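Side-chain contact in uncharacterized protein ymzC (Bacillus subtilis, PDB 3KVP), which is of unknown function but is probably exported, its mature part forming a small antiparallel beta-sheet: residues N30-M35 / N50-K55. Sequence-based numbering, arbitrary orientation.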
ATOM      1  N   ASN D  30     -10.662  -7.929   5.515  1.00 48.39           N
ATOM      2  CA  ASN D  30      -9.587  -8.774   4.986  1.00 48.23           C
ATOM      3  C   ASN D  30      -9.616  -9.029   3.480  1.00 46.49           C
ATOM      4  O   ASN D  30      -9.031 -10.003   3.013  1.00 47.58           O
ATOM      5  CB  ASN D  30      -9.568 -10.123   5.699  1.00 51.65           C
ATOM      6  CG  ASN D  30      -8.373 -10.290   6.622  1.00 55.01           C
ATOM      7  OD1 ASN D  30      -8.182 -11.355   7.210  1.00 68.20           O
ATOM      8  ND2 ASN D  30      -7.569  -9.252   6.755  1.00 45.78           N
ATOM      9  N   HIS D  31     -10.318  -8.193   2.726  1.00 39.31           N
ATOM     10  CA  HIS D  31     -10.193  -8.226   1.276  1.00 44.11           C
ATOM     11  C   HIS D  31      -8.987  -7.388   0.886  1.00 47.65           C
ATOM     12  O   HIS D  31      -8.500  -6.577   1.673  1.00 48.97           O
ATOM     13  CB  HIS D  31     -11.434  -7.658   0.588  1.00 45.01           C
ATOM     14  CG  HIS D  31     -12.657  -8.513   0.731  1.00 50.15           C
ATOM     15  ND1 HIS D  31     -13.186  -8.857   1.956  1.00 48.81           N
ATOM     16  CD2 HIS D  31     -13.471  -9.068  -0.200  1.00 48.97           C
ATOM     17  CE1 HIS D  31     -14.267  -9.598   1.774  1.00 49.67           C
ATOM     18  NE2 HIS D  31     -14.464  -9.737   0.475  1.00 51.36           N
ATOM     19  N   PHE D  32      -8.511  -7.596  -0.334  1.00 46.34           N
ATOM     20  CA  PHE D  32      -7.434  -6.809  -0.915  1.00 42.30           C
ATOM     21  C   PHE D  32      -7.582  -6.846  -2.421  1.00 50.04           C
ATOM     22  O   PHE D  32      -8.302  -7.695  -2.962  1.00 51.23           O
ATOM     23  CB  PHE D  32      -6.056  -7.344  -0.530  1.00 40.40           C
ATOM     24  CG  PHE D  32      -5.821  -8.806  -0.894  1.00 44.32           C
ATOM     25  CD1 PHE D  32      -5.185  -9.157  -2.079  1.00 48.77           C
ATOM     26  CD2 PHE D  32      -6.191  -9.823  -0.026  1.00 44.96           C
ATOM     27  CE1 PHE D  32      -4.934 -10.505  -2.408  1.00 47.69           C
ATOM     28  CE2 PHE D  32      -5.949 -11.164  -0.348  1.00 45.23           C
ATOM     29  CZ  PHE D  32      -5.316 -11.501  -1.544  1.00 44.09           C
ATOM     30  N   GLY D  33      -6.900  -5.930  -3.097  1.00 45.72           N
ATOM     31  CA  GLY D  33      -6.955  -5.883  -4.542  1.00 41.92           C
ATOM     32  C   GLY D  33      -5.587  -5.808  -5.189  1.00 48.10           C
ATOM     33  O   GLY D  33      -4.623  -5.280  -4.628  1.00 51.37           O
ATOM     34  N   VAL D  34      -5.496  -6.349  -6.390  1.00 50.41           N
ATOM     35  CA  VAL D  34      -4.289  -6.216  -7.161  1.00 54.93           C
ATOM     36  C   VAL D  34      -4.649  -5.538  -8.463  1.00 64.39           C
ATOM     37  O   VAL D  34      -5.719  -5.758  -9.025  1.00 69.48           O
ATOM     38  CB  VAL D  34      -3.668  -7.566  -7.464  1.00 56.93           C
ATOM     39  CG1 VAL D  34      -2.351  -7.368  -8.182  1.00 59.75           C
ATOM     40  CG2 VAL D  34      -3.460  -8.344  -6.178  1.00 58.45           C
HETATM   41  N   MSE D  35      -3.760  -4.686  -8.932  1.00 70.62           N
HETATM   42  CA  MSE D  35      -3.919  -4.090 -10.235  1.00 72.77           C
HETATM   43  C   MSE D  35      -2.694  -4.490 -11.030  1.00 77.51           C
HETATM   44  O   MSE D  35      -1.572  -4.155 -10.650  1.00 77.58           O
HETATM   45  CB  MSE D  35      -4.003  -2.582 -10.097  1.00 77.01           C
HETATM   46  CG  MSE D  35      -5.087  -1.957 -10.960  1.00 88.15           C
HETATM   47 SE   MSE D  35      -4.558  -1.581 -12.807  1.00140.99          SE
HETATM   48  CE  MSE D  35      -6.324  -1.102 -13.482  1.00 72.60           C
ATOM     49  N   ASN D  50      -8.068 -20.027   6.793  1.00 66.52           N
ATOM     50  CA  ASN D  50      -6.731 -19.759   6.267  1.00 70.09           C
ATOM     51  C   ASN D  50      -6.636 -19.976   4.758  1.00 73.72           C
ATOM     52  O   ASN D  50      -5.880 -20.825   4.293  1.00 78.15           O
ATOM     53  CB  ASN D  50      -5.704 -20.648   6.963  1.00 68.30           C
ATOM     54  CG  ASN D  50      -4.296 -20.413   6.457  1.00 70.82           C
ATOM     55  OD1 ASN D  50      -3.495 -21.335   6.366  1.00 75.82           O
ATOM     56  ND2 ASN D  50      -3.994 -19.181   6.114  1.00 69.41           N
ATOM     57  N   GLU D  51      -7.404 -19.215   3.990  1.00 70.78           N
ATOM     58  CA  GLU D  51      -7.343 -19.339   2.541  1.00 71.19           C
ATOM     59  C   GLU D  51      -7.809 -18.072   1.841  1.00 69.26           C
ATOM     60  O   GLU D  51      -8.567 -17.274   2.402  1.00 66.32           O
ATOM     61  CB  GLU D  51      -8.162 -20.536   2.070  1.00 77.83           C
ATOM     62  CG  GLU D  51      -9.642 -20.274   1.931  1.00 82.83           C
ATOM     63  CD  GLU D  51     -10.447 -21.561   1.841  1.00 94.13           C
ATOM     64  OE1 GLU D  51      -9.867 -22.654   2.052  1.00 94.15           O
ATOM     65  OE2 GLU D  51     -11.662 -21.480   1.564  1.00 99.33           O
ATOM     66  N   VAL D  52      -7.346 -17.878   0.613  1.00 66.19           N
ATOM     67  CA  VAL D  52      -7.779 -16.724  -0.143  1.00 56.29           C
ATOM     68  C   VAL D  52      -8.576 -17.130  -1.357  1.00 57.74           C
ATOM     69  O   VAL D  52      -8.315 -18.159  -1.955  1.00 59.36           O
ATOM     70  CB  VAL D  52      -6.605 -15.819  -0.549  1.00 55.48           C
ATOM     71  CG1 VAL D  52      -5.312 -16.507  -0.275  1.00 48.00           C
ATOM     72  CG2 VAL D  52      -6.736 -15.368  -2.017  1.00 52.89           C
ATOM     73  N   LYS D  53      -9.566 -16.309  -1.696  1.00 63.43           N
ATOM     74  CA  LYS D  53     -10.395 -16.521  -2.873  1.00 67.59           C
ATOM     75  C   LYS D  53     -10.381 -15.302  -3.769  1.00 65.19           C
ATOM     76  O   LYS D  53     -10.502 -14.165  -3.309  1.00 64.33           O
ATOM     77  CB  LYS D  53     -11.844 -16.824  -2.481  1.00 70.84           C
ATOM     78  CG  LYS D  53     -12.026 -18.140  -1.761  1.00 83.04           C
ATOM     79  CD  LYS D  53     -13.499 -18.444  -1.511  1.00 89.92           C
ATOM     80  CE  LYS D  53     -13.682 -19.877  -0.997  1.00 94.43           C
ATOM     81  NZ  LYS D  53     -15.120 -20.246  -0.828  1.00 94.03           N
ATOM     82  N   LEU D  54     -10.241 -15.539  -5.062  1.00 63.94           N
ATOM     83  CA  LEU D  54     -10.440 -14.477  -6.019  1.00 59.76           C
ATOM     84  C   LEU D  54     -11.942 -14.231  -6.048  1.00 60.02           C
ATOM     85  O   LEU D  54     -12.700 -15.132  -6.379  1.00 55.20           O
ATOM     86  CB  LEU D  54      -9.930 -14.896  -7.397  1.00 61.94           C
ATOM     87  CG  LEU D  54     -10.050 -13.857  -8.512  1.00 65.50           C
ATOM     88  CD1 LEU D  54      -9.586 -12.502  -8.016  1.00 61.62           C
ATOM     89  CD2 LEU D  54      -9.270 -14.283  -9.760  1.00 67.17           C
ATOM     90  N   LYS D  55     -12.373 -13.019  -5.702  1.00 59.32           N
ATOM     91  CA  LYS D  55     -13.795 -12.705  -5.653  1.00 61.96           C
ATOM     92  C   LYS D  55     -14.326 -12.029  -6.916  1.00 64.87           C
ATOM     93  O   LYS D  55     -15.476 -12.249  -7.290  1.00 68.42           O
ATOM     94  CB  LYS D  55     -14.136 -11.855  -4.415  1.00 64.22           C
ATOM     95  CG  LYS D  55     -14.191 -12.664  -3.113  1.00 74.62           C
ATOM     96  CD  LYS D  55     -14.680 -11.827  -1.928  1.00 83.00           C
ATOM     97  CE  LYS D  55     -16.168 -11.506  -2.023  1.00 89.48           C
ATOM     98  NZ  LYS D  55     -16.945 -12.760  -2.292  1.00 95.07           N
TER
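H31 and K55 meet across one face of the sheet, reaching over the strand that separates their backbones. The imidazole suits its place because it offers a C-H and nitrogen edge to the lysine methylenes, with NE2 3.2 Å from CD of K55, while ND1 turns back to a hydrogen bond with the carbonyl oxygen of H29 that helps fix the ring. The long aliphatic chain of K55 can span the intervening strand: with CG anti to the carbonyl carbon (chi1 -77°) and the chain extended at chi2, CD arrives at the ring. The bend at chi3 then turns CE to the ring edge, in the ring plane, and that at chi4 sets where NZ ends. Replacing H31 by an alanine would take away the ring, and is likely to leave the K55 methylenes without their partner and the H29 carbonyl without its side-chain donor.

F32, next along the strand, works on the other face. With CG between its backbone N and carbonyl carbon (chi1 56°), its ring extends across the sheet until CZ lies 4.1 Å from CG2 of V52, a light apolar touch suited to a long flat residue meeting a short branched one. F25 of a second subunit stacks on F32.

Strand 39-46 lies between strands 31-36 and 51-59 in the antiparallel sheet: Y43 sets its ring nearly parallel to that of F32, and E44 touches both H31 and K55.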